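Local coordinates for type IV pilus secretin PilQ family protein (Vibrio cholerae, PDB 6W6M) that forms, as a fourteen-subunit secretin, the outer-membrane channel through which the type IV competence pilus probably passes during natural transformation, at residues S160-D165 with T194-G199; I166-V171 with S188-L193; I257-A262 with R291-L296; L335-V340 with S384-A389; I528-D533 with T551-G556. All blocks are in the same frame, centred on the assembly; numbering follows the deposited sequence.

Contact 1: residues S160-D165 with T194-G199; sequences SINFQD and TLRLDG
I161 and L197 pair through two backbone bonds, from I161 N to L197 O and from L197 N back to I161 O, each 2.9 Å long. F163 and L195 repeat the pattern: F163 N reaches L195 O at 2.9 Å with an N-H...O angle of 165°, the straightest of the four, and L195 N returns to F163 O. F163 O also takes a weak bond of 3.3 Å from T194 OG1 and a CA-H...O contact from T194 CA. The axes of strands 161-163 and 194-197 run 164° apart, so this is an antiparallel two-stranded ribbon. It lies near the N-terminal end of the modelled chain, probably in one of the small periplasmic N-domains of secretins.

The side chains sort by face: N162, Q164, T194 and R196 on one, I161, F163, L195 and L197 on the other. N162 and R196 lie side by side, with N162 CG 3.4 Å from R196 CB and the amide and guanidinium planes 36° apart; the arginine chain stays extended past the asparagine. On the other face F163 packs on helix 168-177, whereas L195 and L197 meet V184 and N182 of a second subunit.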
# COMPACT_ATOMS: atom_id res chain seq x y z
N SER A 160 -74.41 -60.01 27.80
CA SER A 160 -75.80 -59.98 28.25
C SER A 160 -76.36 -58.56 28.19
O SER A 160 -77.24 -58.20 28.97
CB SER A 160 -75.91 -60.53 29.67
OG SER A 160 -75.51 -61.89 29.73
N ILE A 161 -75.85 -57.77 27.25
CA ILE A 161 -76.15 -56.34 27.17
C ILE A 161 -77.02 -56.09 25.94
O ILE A 161 -76.71 -56.56 24.84
CB ILE A 161 -74.87 -55.50 27.13
CG1 ILE A 161 -74.45 -55.07 28.54
CG2 ILE A 161 -75.04 -54.27 26.23
CD1 ILE A 161 -74.06 -56.21 29.45
N ASN A 162 -78.11 -55.35 26.14
CA ASN A 162 -78.91 -54.83 25.03
C ASN A 162 -79.57 -53.55 25.53
O ASN A 162 -80.57 -53.60 26.25
CB ASN A 162 -79.95 -55.85 24.57
CG ASN A 162 -80.70 -55.40 23.33
OD1 ASN A 162 -80.73 -54.21 23.01
ND2 ASN A 162 -81.31 -56.34 22.63
N PHE A 163 -78.99 -52.41 25.16
CA PHE A 163 -79.44 -51.11 25.65
C PHE A 163 -79.84 -50.24 24.47
O PHE A 163 -78.99 -49.88 23.64
CB PHE A 163 -78.35 -50.42 26.47
CG PHE A 163 -78.47 -50.65 27.95
CD1 PHE A 163 -79.58 -51.29 28.48
CD2 PHE A 163 -77.49 -50.21 28.82
CE1 PHE A 163 -79.70 -51.49 29.84
CE2 PHE A 163 -77.60 -50.41 30.18
CZ PHE A 163 -78.71 -51.05 30.69
N GLN A 164 -81.13 -49.91 24.38
CA GLN A 164 -81.67 -49.07 23.32
C GLN A 164 -82.11 -47.75 23.94
O GLN A 164 -82.87 -47.75 24.91
CB GLN A 164 -82.85 -49.75 22.63
CG GLN A 164 -82.48 -51.00 21.84
CD GLN A 164 -83.68 -51.68 21.24
OE1 GLN A 164 -84.80 -51.55 21.73
NE2 GLN A 164 -83.46 -52.42 20.16
N ASP A 165 -81.63 -46.63 23.38
CA ASP A 165 -81.98 -45.31 23.88
C ASP A 165 -81.65 -45.20 25.37
O ASP A 165 -82.40 -44.62 26.16
CB ASP A 165 -83.45 -44.98 23.62
CG ASP A 165 -83.70 -44.53 22.19
OD1 ASP A 165 -82.81 -43.88 21.61
OD2 ASP A 165 -84.78 -44.83 21.65
N THR A 194 -77.28 -46.80 21.68
CA THR A 194 -78.06 -48.02 21.50
C THR A 194 -77.18 -49.08 20.84
O THR A 194 -76.60 -48.83 19.79
CB THR A 194 -79.31 -47.76 20.65
OG1 THR A 194 -80.16 -48.91 20.67
CG2 THR A 194 -78.93 -47.42 19.22
N LEU A 195 -77.10 -50.25 21.47
CA LEU A 195 -76.33 -51.38 20.95
C LEU A 195 -76.63 -52.60 21.80
O LEU A 195 -77.10 -52.49 22.94
CB LEU A 195 -74.83 -51.08 20.93
CG LEU A 195 -73.89 -52.08 20.24
CD1 LEU A 195 -72.97 -51.41 19.23
CD2 LEU A 195 -73.08 -52.86 21.27
N ARG A 196 -76.33 -53.78 21.24
CA ARG A 196 -76.58 -55.05 21.90
C ARG A 196 -75.45 -56.02 21.59
O ARG A 196 -75.15 -56.27 20.42
CB ARG A 196 -77.91 -55.66 21.46
CG ARG A 196 -77.96 -56.04 19.99
CD ARG A 196 -79.33 -56.58 19.61
NE ARG A 196 -79.40 -56.98 18.21
CZ ARG A 196 -79.07 -58.18 17.75
NH1 ARG A 196 -78.64 -59.12 18.59
NH2 ARG A 196 -79.16 -58.45 16.46
N LEU A 197 -74.85 -56.59 22.64
CA LEU A 197 -73.78 -57.56 22.50
C LEU A 197 -73.76 -58.45 23.73
O LEU A 197 -74.35 -58.13 24.77
CB LEU A 197 -72.41 -56.88 22.33
CG LEU A 197 -72.07 -56.30 20.95
CD1 LEU A 197 -70.71 -55.62 20.98
CD2 LEU A 197 -72.11 -57.39 19.88
N ASP A 198 -73.08 -59.59 23.61
CA ASP A 198 -73.01 -60.57 24.69
C ASP A 198 -71.86 -61.53 24.45
O ASP A 198 -71.40 -61.70 23.32
CB ASP A 198 -74.33 -61.33 24.83
CG ASP A 198 -74.69 -62.12 23.58
OD1 ASP A 198 -73.95 -62.01 22.58
OD2 ASP A 198 -75.70 -62.84 23.61
N GLY A 199 -71.40 -62.15 25.54
CA GLY A 199 -70.37 -63.18 25.48
C GLY A 199 -69.02 -62.69 24.98
O GLY A 199 -68.43 -63.30 24.08

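Contact 2: residues I166-V171 with S188-L193; sequences IPVRNV and SVVGNL
V168 N donates to G191 O at 2.6 Å with an N-H...O angle of 167°, the straightest of three backbone bonds here, although at this resolution the short length itself carries no weight. Two side-chain carbons lie close to G191 O: V168 CG2 at 3.4 Å and P167 CB at 3.6 Å. G191 itself has a positive phi and a backbone conformation that suits a residue without CB and brings its carbonyl to the V168 amide.

Just before the turn, I166 and L193 form a hydrogen-bonded antiparallel pair. I166 N reaches L193 O at 3.2 Å, and L193 N reaches I166 O at 3.1 Å. P167 and N192 follow as the neighbouring non-hydrogen-bonded pair, and their side chains diverge.

The apolar part rests on two valines that cross at a slant. V168 holds CG2 beside its own backbone N and sets it 3.7 Å from V190 CG1, the branch of V190 anti to N (chi1 175°). V190 is backed by L215 and L193 by K213.

P167 occupies the N-cap position of helix 168-177, and its O accepts V171 N at 3.2 Å. The whole is a strand-to-helix junction in which the partner strand satisfies V168 N, an amide of the first helical turn.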
# COMPACT_ATOMS: atom_id res chain seq x y z
N ILE A 166 -80.51 -45.76 25.74
CA ILE A 166 -80.00 -45.73 27.11
C ILE A 166 -78.85 -44.74 27.16
O ILE A 166 -77.96 -44.81 26.31
CB ILE A 166 -79.54 -47.12 27.58
CG1 ILE A 166 -80.74 -48.06 27.73
CG2 ILE A 166 -78.76 -47.01 28.88
CD1 ILE A 166 -81.49 -47.89 29.02
N PRO A 167 -78.84 -43.80 28.11
CA PRO A 167 -77.73 -42.85 28.19
C PRO A 167 -76.41 -43.56 28.43
O PRO A 167 -76.35 -44.64 29.03
CB PRO A 167 -78.12 -41.96 29.37
CG PRO A 167 -79.60 -42.08 29.47
CD PRO A 167 -79.91 -43.49 29.07
N VAL A 168 -75.33 -42.94 27.95
CA VAL A 168 -74.00 -43.51 28.14
C VAL A 168 -73.68 -43.64 29.62
O VAL A 168 -73.03 -44.60 30.05
CB VAL A 168 -72.96 -42.64 27.40
CG1 VAL A 168 -71.56 -43.17 27.64
CG2 VAL A 168 -73.26 -42.61 25.91
N ARG A 169 -74.15 -42.69 30.43
CA ARG A 169 -73.97 -42.77 31.87
C ARG A 169 -74.58 -44.05 32.44
O ARG A 169 -73.98 -44.69 33.31
CB ARG A 169 -74.58 -41.54 32.53
CG ARG A 169 -75.58 -40.83 31.64
CD ARG A 169 -76.32 -39.73 32.36
NE ARG A 169 -77.27 -39.06 31.49
CZ ARG A 169 -78.19 -38.20 31.91
NH1 ARG A 169 -78.28 -37.90 33.19
NH2 ARG A 169 -79.02 -37.64 31.04
N ASN A 170 -75.75 -44.44 31.94
CA ASN A 170 -76.44 -45.59 32.52
C ASN A 170 -75.76 -46.90 32.14
O ASN A 170 -75.57 -47.77 33.00
CB ASN A 170 -77.90 -45.59 32.07
CG ASN A 170 -78.82 -46.24 33.09
OD1 ASN A 170 -78.47 -46.37 34.26
ND2 ASN A 170 -80.01 -46.64 32.64
N VAL A 171 -75.36 -47.05 30.88
CA VAL A 171 -74.64 -48.26 30.48
C VAL A 171 -73.28 -48.32 31.16
O VAL A 171 -72.79 -49.40 31.50
CB VAL A 171 -74.53 -48.35 28.95
CG1 VAL A 171 -73.73 -47.19 28.39
CG2 VAL A 171 -73.92 -49.68 28.53
N SER A 188 -72.41 -33.94 32.06
CA SER A 188 -72.97 -34.20 30.74
C SER A 188 -71.80 -34.66 29.88
O SER A 188 -71.13 -33.85 29.23
CB SER A 188 -73.65 -32.95 30.17
OG SER A 188 -74.35 -33.26 28.97
N VAL A 189 -71.54 -35.96 29.88
CA VAL A 189 -70.32 -36.48 29.30
C VAL A 189 -70.48 -36.69 27.80
O VAL A 189 -69.87 -35.98 26.99
CB VAL A 189 -69.89 -37.81 29.95
N VAL A 190 -71.33 -37.64 27.41
CA VAL A 190 -71.46 -38.02 26.01
C VAL A 190 -72.91 -37.88 25.57
O VAL A 190 -73.21 -37.14 24.62
CB VAL A 190 -70.97 -39.47 25.78
CG1 VAL A 190 -71.22 -39.89 24.34
CG2 VAL A 190 -69.50 -39.61 26.15
N GLY A 191 -73.81 -38.59 26.24
CA GLY A 191 -75.21 -38.56 25.90
C GLY A 191 -75.85 -39.93 25.93
O GLY A 191 -75.82 -40.63 26.95
N ASN A 192 -76.44 -40.33 24.80
CA ASN A 192 -77.24 -41.54 24.68
C ASN A 192 -76.69 -42.42 23.56
O ASN A 192 -75.92 -41.96 22.71
CB ASN A 192 -78.70 -41.17 24.42
CG ASN A 192 -78.91 -40.46 23.10
OD1 ASN A 192 -78.22 -40.74 22.12
ND2 ASN A 192 -79.87 -39.56 23.06
N LEU A 193 -77.09 -43.69 23.56
CA LEU A 193 -76.72 -44.60 22.48
C LEU A 193 -77.66 -45.80 22.47
O LEU A 193 -78.70 -45.83 23.14
CB LEU A 193 -75.26 -45.05 22.60
CG LEU A 193 -74.36 -44.59 21.45
CD1 LEU A 193 -73.01 -45.29 21.50
CD2 LEU A 193 -75.05 -44.80 20.11

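Contact 3: residues I257-A262 with R291-L296; sequences IKINFA and RTNSLL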
# COMPACT_ATOMS: atom_id res chain seq x y z
N ILE A 257 -21.17 -22.57 46.39
CA ILE A 257 -20.88 -24.00 46.36
C ILE A 257 -19.37 -24.17 46.42
O ILE A 257 -18.65 -23.65 45.57
CB ILE A 257 -21.44 -24.66 45.10
CG1 ILE A 257 -22.86 -24.18 44.83
CG2 ILE A 257 -21.40 -26.16 45.23
CD1 ILE A 257 -23.47 -24.77 43.60
N LYS A 258 -18.89 -24.92 47.41
CA LYS A 258 -17.47 -25.15 47.56
C LYS A 258 -17.06 -26.40 46.80
O LYS A 258 -17.72 -27.44 46.90
CB LYS A 258 -17.09 -25.29 49.04
CG LYS A 258 -15.60 -25.35 49.22
CD LYS A 258 -15.16 -25.21 50.66
CE LYS A 258 -13.65 -25.06 50.72
NZ LYS A 258 -13.12 -25.19 52.10
N ILE A 259 -15.96 -26.30 46.06
CA ILE A 259 -15.48 -27.36 45.18
C ILE A 259 -14.13 -27.85 45.70
O ILE A 259 -13.28 -27.05 46.09
CB ILE A 259 -15.35 -26.87 43.73
CG1 ILE A 259 -16.72 -26.45 43.21
CG2 ILE A 259 -14.76 -27.94 42.85
CD1 ILE A 259 -16.67 -25.86 41.86
N ASN A 260 -13.96 -29.17 45.73
CA ASN A 260 -12.67 -29.78 46.03
C ASN A 260 -12.40 -30.88 45.02
O ASN A 260 -13.33 -31.52 44.53
CB ASN A 260 -12.63 -30.35 47.45
CG ASN A 260 -14.00 -30.69 47.99
OD1 ASN A 260 -14.57 -31.74 47.68
ND2 ASN A 260 -14.54 -29.82 48.83
N PHE A 261 -11.12 -31.09 44.73
CA PHE A 261 -10.56 -32.07 43.80
C PHE A 261 -10.68 -31.64 42.34
O PHE A 261 -10.12 -32.31 41.48
CB PHE A 261 -11.17 -33.47 43.93
CG PHE A 261 -10.82 -34.16 45.21
CD1 PHE A 261 -9.51 -34.44 45.52
CD2 PHE A 261 -11.81 -34.53 46.09
CE1 PHE A 261 -9.19 -35.07 46.69
CE2 PHE A 261 -11.49 -35.16 47.26
CZ PHE A 261 -10.18 -35.43 47.56
N ALA A 262 -11.37 -30.55 42.02
CA ALA A 262 -11.47 -30.11 40.64
C ALA A 262 -11.38 -28.60 40.62
O ALA A 262 -11.62 -27.93 41.62
CB ALA A 262 -12.78 -30.58 40.00
N ARG A 291 -9.92 -17.29 44.50
CA ARG A 291 -9.10 -17.27 45.70
C ARG A 291 -9.36 -18.49 46.57
O ARG A 291 -8.43 -19.09 47.12
CB ARG A 291 -9.37 -15.98 46.47
CG ARG A 291 -8.23 -15.50 47.30
CD ARG A 291 -8.62 -14.25 48.04
NE ARG A 291 -9.42 -14.56 49.21
CZ ARG A 291 -8.95 -14.59 50.45
NH1 ARG A 291 -7.68 -14.32 50.69
NH2 ARG A 291 -9.76 -14.89 51.45
N THR A 292 -10.62 -18.89 46.69
CA THR A 292 -11.02 -19.97 47.57
C THR A 292 -11.61 -21.16 46.83
O THR A 292 -12.15 -22.06 47.47
CB THR A 292 -12.02 -19.48 48.62
OG1 THR A 292 -13.17 -18.94 47.97
CG2 THR A 292 -11.41 -18.40 49.49
N ASN A 293 -11.52 -21.18 45.49
CA ASN A 293 -12.00 -22.30 44.67
C ASN A 293 -13.49 -22.56 44.92
O ASN A 293 -13.88 -23.61 45.43
CB ASN A 293 -11.17 -23.56 44.92
CG ASN A 293 -11.43 -24.65 43.89
OD1 ASN A 293 -11.74 -24.38 42.74
ND2 ASN A 293 -11.30 -25.89 44.32
N SER A 294 -14.32 -21.58 44.57
CA SER A 294 -15.74 -21.67 44.87
C SER A 294 -16.57 -21.12 43.72
O SER A 294 -16.12 -20.30 42.93
CB SER A 294 -16.10 -20.92 46.15
OG SER A 294 -15.49 -21.53 47.27
N LEU A 295 -17.82 -21.59 43.65
CA LEU A 295 -18.81 -21.08 42.72
C LEU A 295 -19.85 -20.27 43.47
O LEU A 295 -20.15 -20.54 44.64
CB LEU A 295 -19.49 -22.22 41.96
CG LEU A 295 -18.64 -22.80 40.84
CD1 LEU A 295 -19.35 -23.96 40.18
CD2 LEU A 295 -18.34 -21.72 39.83
N LEU A 296 -20.42 -19.28 42.80
CA LEU A 296 -21.45 -18.42 43.37
C LEU A 296 -22.61 -18.39 42.38
O LEU A 296 -22.48 -17.82 41.30
CB LEU A 296 -20.90 -17.03 43.65
CG LEU A 296 -21.65 -15.94 44.40
CD1 LEU A 296 -20.67 -15.10 45.18
CD2 LEU A 296 -22.40 -15.07 43.42
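N293 turns CG anti to its backbone N (chi1 -168°), which carries ND2 toward I259 O and A262 O; I259 and L295 instead hold CG1 and CG beside their own backbone nitrogens, bringing I259 CD1 to 3.7 Å from L295 CD1. N293 ND2 gives a weak bond of 3.4 Å to A262 O. It also lies 2.9 Å from I259 O, but at an angle too poor for a hydrogen bond. N293 OD1 makes a weak bond to A264 N, at the start of helix 264-271.

The backbone frame is an antiparallel pair of I257 and L295. I257 N reaches L295 O at 2.9 Å, and L295 N reaches I257 O at the same length, nearly straight at 175°. Beyond it, I259 N to N293 O is weak at 3.5 Å. N293 and S294 both face D289, forming a G1 beta bulge with N293 at positive phi (57°).

I259 and L295 also pack on I267, and I257 on I311 of helix 303-314, placing the pair in the core of a small sheet-and-helix domain, consistent with a secretin N-domain. The buried N293 amide is thus met by weak backbone bonds at both ends, while the two strong bonds are those of the I257-L295 pair.

Contact 4: residues L335-V340 with S384-A389; sequences LEELGV and STSANA
E337 extends its carboxylate into the backbone bend at S384-S386. OE1 accepts a weak bond of 3.2 Å from S384 OG and lies 3.0 Å from S386 OG; OE2 accepts T385 N, also weakly, at 3.3 Å and an N-H...O angle of 154°. T385 OG1 lies 3.6 Å from E337 OE2. Three consecutive residues of a loop thus gather around the two oxygens of one acid, although neither bond is short.

The reach comes from the glutamate chain, which is extended throughout (chi1 -169°, chi2 180°) and passes S384, whose OG is 3.7 Å from E337 CG. S386 OG gives its bond to T385 O, at 2.7 Å but nearly perpendicular to the C=O. G339 lies alongside, its CA 3.8 Å from S384 N. That nitrogen donates to S410 OG, giving the loop a second tie to the barrel. R550 packs on E337 and T385, and its charge may favour an ionised carboxylate.

Segment 335-340 is part of the long strand 320-347 in the secretin beta barrel. Its backbone bonds alternate between the flanking strands 404-429 and 549-568, while loop 384-389, between strands 380-382 and 390-397, lies over the face from which E337 projects.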
# COMPACT_ATOMS: atom_id res chain seq x y z
N LEU A 335 34.36 -54.85 6.29
CA LEU A 335 34.97 -54.36 5.05
C LEU A 335 36.27 -55.11 4.79
O LEU A 335 36.99 -55.43 5.74
CB LEU A 335 35.23 -52.87 5.15
CG LEU A 335 35.68 -52.12 3.91
CD1 LEU A 335 35.14 -50.73 3.92
CD2 LEU A 335 37.18 -52.07 3.89
N GLU A 336 36.57 -55.38 3.51
CA GLU A 336 37.82 -56.04 3.12
C GLU A 336 38.25 -55.65 1.72
O GLU A 336 37.44 -55.62 0.79
CB GLU A 336 37.67 -57.54 3.21
CG GLU A 336 38.93 -58.28 2.90
CD GLU A 336 38.74 -59.77 3.04
OE1 GLU A 336 37.61 -60.19 3.35
OE2 GLU A 336 39.72 -60.51 2.84
N GLU A 337 39.55 -55.38 1.55
CA GLU A 337 40.10 -54.99 0.26
C GLU A 337 41.49 -55.56 -0.01
O GLU A 337 42.35 -55.58 0.87
CB GLU A 337 40.14 -53.47 0.16
CG GLU A 337 40.44 -52.94 -1.23
CD GLU A 337 40.46 -51.43 -1.28
OE1 GLU A 337 40.56 -50.80 -0.21
OE2 GLU A 337 40.38 -50.87 -2.39
N LEU A 338 41.71 -56.03 -1.24
CA LEU A 338 42.98 -56.60 -1.68
C LEU A 338 43.47 -55.93 -2.96
O LEU A 338 42.69 -55.73 -3.89
CB LEU A 338 42.86 -58.10 -1.92
CG LEU A 338 42.55 -59.06 -0.78
CD1 LEU A 338 42.34 -60.45 -1.31
CD2 LEU A 338 43.63 -59.07 0.26
N GLY A 339 44.76 -55.63 -3.05
CA GLY A 339 45.27 -54.95 -4.23
C GLY A 339 46.70 -55.31 -4.53
O GLY A 339 47.45 -55.74 -3.65
N VAL A 340 47.10 -55.09 -5.79
CA VAL A 340 48.41 -55.51 -6.28
C VAL A 340 48.99 -54.47 -7.23
O VAL A 340 48.30 -53.88 -8.06
CB VAL A 340 48.34 -56.89 -6.98
CG1 VAL A 340 49.66 -57.24 -7.59
CG2 VAL A 340 47.95 -57.95 -6.01
N SER A 384 45.29 -51.30 -3.22
CA SER A 384 44.20 -51.09 -2.28
C SER A 384 44.18 -49.64 -1.81
O SER A 384 45.13 -49.16 -1.19
CB SER A 384 44.36 -52.03 -1.08
OG SER A 384 43.65 -51.54 0.04
N THR A 385 43.09 -48.95 -2.10
CA THR A 385 42.97 -47.51 -1.88
C THR A 385 42.27 -47.26 -0.55
O THR A 385 41.04 -47.27 -0.47
CB THR A 385 42.21 -46.86 -3.03
OG1 THR A 385 40.91 -47.44 -3.14
CG2 THR A 385 42.96 -47.05 -4.34
N SER A 386 43.06 -47.02 0.49
CA SER A 386 42.55 -46.73 1.82
C SER A 386 43.67 -46.03 2.58
O SER A 386 44.77 -45.83 2.06
CB SER A 386 42.10 -47.99 2.55
OG SER A 386 41.14 -48.71 1.79
N ALA A 387 43.37 -45.64 3.82
CA ALA A 387 44.36 -44.98 4.66
C ALA A 387 45.01 -45.90 5.67
O ALA A 387 46.05 -45.54 6.24
CB ALA A 387 43.71 -43.80 5.39
N ASN A 388 44.43 -47.08 5.92
CA ASN A 388 44.95 -48.03 6.88
C ASN A 388 45.42 -49.32 6.22
O ASN A 388 45.55 -50.34 6.90
CB ASN A 388 43.90 -48.35 7.93
CG ASN A 388 43.23 -47.11 8.47
OD1 ASN A 388 42.02 -47.10 8.68
ND2 ASN A 388 44.01 -46.07 8.70
N ALA A 389 45.67 -49.30 4.91
CA ALA A 389 46.05 -50.52 4.22
C ALA A 389 47.53 -50.82 4.44
O ALA A 389 48.37 -49.93 4.44
CB ALA A 389 45.76 -50.39 2.73

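Contact 5: residues I528-D533 with T551-G556; sequences INNSVD and TYEQMG
Antiparallel pairing in the wall of the secretin beta barrel joins I528-D533 to T551-G556, two pieces of consecutive strands running 178° apart with axes 4.8 Å from each other. Two hydrogen-bonded pairs carry the ladder. N529 N reaches Q554 O at 2.9 Å and 173°, and Q554 N returns to N529 O; S531 and Y552 exchange N-H and C=O in the same way. CA-H...O contacts fill the alternate positions, as from E553 CA to N529 O at 3.4 Å.

The strand containing I528-D533 does not end the sheet. Its other edge pairs antiparallel with a strand of a second subunit, so the ladder runs on across the interface, as expected of a barrel built jointly by its subunits. Strand 549-568 bonds on its other edge to strand 320-347. Between the two strands paired here, D533 also makes a salt bridge to R550.

One face presents I528, N530, V532, T551, E553 and M555. V532 CG2 meets T551 CG2 at 4.1 Å, and I528 CG1 meets M555 CG at the same distance. On the reverse face, S531 CB sits at the edge of the Y552 ring, near its plane. N530 and E553 point the same way, their amide and carboxylate planes 42° apart: E553 CG stands anti to the backbone N, and N530 OD1 lies 3.5 Å from that carbon.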
# COMPACT_ATOMS: atom_id res chain seq x y z
N ILE A 528 24.91 -55.16 1.05
CA ILE A 528 26.07 -55.94 0.62
C ILE A 528 26.60 -55.37 -0.69
O ILE A 528 25.84 -55.18 -1.63
CB ILE A 528 25.72 -57.43 0.44
CG1 ILE A 528 25.35 -58.07 1.77
CG2 ILE A 528 26.88 -58.18 -0.13
CD1 ILE A 528 24.75 -59.43 1.63
N ASN A 529 27.92 -55.14 -0.76
CA ASN A 529 28.55 -54.66 -1.99
C ASN A 529 29.77 -55.50 -2.32
O ASN A 529 30.53 -55.87 -1.43
CB ASN A 529 29.01 -53.21 -1.87
CG ASN A 529 27.87 -52.25 -1.84
OD1 ASN A 529 26.78 -52.55 -2.32
ND2 ASN A 529 28.10 -51.08 -1.26
N ASN A 530 29.97 -55.76 -3.61
CA ASN A 530 31.13 -56.47 -4.11
C ASN A 530 31.65 -55.78 -5.35
O ASN A 530 30.89 -55.21 -6.12
CB ASN A 530 30.81 -57.93 -4.43
CG ASN A 530 30.57 -58.76 -3.19
OD1 ASN A 530 31.45 -59.47 -2.73
ND2 ASN A 530 29.36 -58.68 -2.65
N SER A 531 32.96 -55.84 -5.57
CA SER A 531 33.51 -55.23 -6.77
C SER A 531 34.86 -55.84 -7.11
O SER A 531 35.60 -56.25 -6.21
CB SER A 531 33.65 -53.72 -6.61
OG SER A 531 34.23 -53.13 -7.76
N VAL A 532 35.18 -55.90 -8.40
CA VAL A 532 36.44 -56.43 -8.90
C VAL A 532 36.88 -55.59 -10.09
O VAL A 532 36.06 -55.21 -10.93
CB VAL A 532 36.32 -57.90 -9.33
CG1 VAL A 532 37.60 -58.38 -9.96
CG2 VAL A 532 35.98 -58.78 -8.16
N ASP A 533 38.18 -55.29 -10.18
CA ASP A 533 38.71 -54.83 -11.46
C ASP A 533 39.99 -55.59 -11.76
O ASP A 533 40.86 -55.71 -10.91
CB ASP A 533 38.96 -53.33 -11.50
CG ASP A 533 39.95 -52.88 -10.48
OD1 ASP A 533 40.40 -53.72 -9.69
OD2 ASP A 533 40.30 -51.69 -10.49
N THR A 551 40.13 -56.50 -5.48
CA THR A 551 38.86 -57.02 -4.97
C THR A 551 38.41 -56.21 -3.76
O THR A 551 39.21 -55.90 -2.87
CB THR A 551 39.01 -58.50 -4.61
OG1 THR A 551 40.03 -58.65 -3.62
CG2 THR A 551 39.35 -59.34 -5.81
N TYR A 552 37.12 -55.89 -3.73
CA TYR A 552 36.54 -55.06 -2.67
C TYR A 552 35.24 -55.68 -2.21
O TYR A 552 34.46 -56.14 -3.05
CB TYR A 552 36.30 -53.65 -3.19
CG TYR A 552 35.62 -52.73 -2.22
CD1 TYR A 552 36.31 -52.16 -1.16
CD2 TYR A 552 34.28 -52.44 -2.34
CE1 TYR A 552 35.69 -51.33 -0.27
CE2 TYR A 552 33.65 -51.61 -1.45
CZ TYR A 552 34.36 -51.06 -0.42
OH TYR A 552 33.73 -50.23 0.47
N GLU A 553 35.00 -55.70 -0.91
CA GLU A 553 33.77 -56.29 -0.38
C GLU A 553 33.34 -55.62 0.91
O GLU A 553 34.16 -55.39 1.81
CB GLU A 553 33.96 -57.77 -0.14
CG GLU A 553 32.72 -58.44 0.33
CD GLU A 553 32.91 -59.92 0.52
OE1 GLU A 553 34.05 -60.40 0.30
OE2 GLU A 553 31.94 -60.62 0.87
N GLN A 554 32.05 -55.32 1.03
CA GLN A 554 31.55 -54.58 2.18
C GLN A 554 30.17 -55.07 2.57
O GLN A 554 29.40 -55.54 1.73
CB GLN A 554 31.51 -53.09 1.88
CG GLN A 554 31.15 -52.25 3.05
CD GLN A 554 31.29 -50.79 2.75
OE1 GLN A 554 31.75 -50.41 1.68
NE2 GLN A 554 30.87 -49.95 3.69
N MET A 555 29.86 -55.08 3.87
CA MET A 555 28.55 -55.51 4.37
C MET A 555 28.12 -54.70 5.61
O MET A 555 28.93 -54.47 6.50
CB MET A 555 28.57 -57.00 4.71
CG MET A 555 27.27 -57.51 5.32
SD MET A 555 27.26 -59.27 5.67
CE MET A 555 28.35 -59.36 7.09
N GLY A 556 26.86 -54.29 5.66
CA GLY A 556 26.35 -53.52 6.79
C GLY A 556 24.99 -54.02 7.24
O GLY A 556 24.23 -54.58 6.45

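Overall arrangement
Contacts 1 and 2 share strands 161-167 and 192-197, with contact 2 nested inside the loop that contact 1 closes; F163 CD2 touches V171 CB at 3.5 Å. Both are surface contacts dominated by backbone bonds. Contact 3 is the buried one, and adds an apolar core and a buried amide to a short ladder. Contacts 4 and 5 lie on the far side of the chain's centre from contacts 1 and 2, with centres 11 Å apart, and neighbour each other through strands 320-347 and 549-568. Contact 4, partly buried, relies on weak bonds to one carboxylate, whereas contact 5, at the surface, is a regular ladder. Contacts 1, 3 and 5 touch a second subunit; contacts 3 and 4 meet a third.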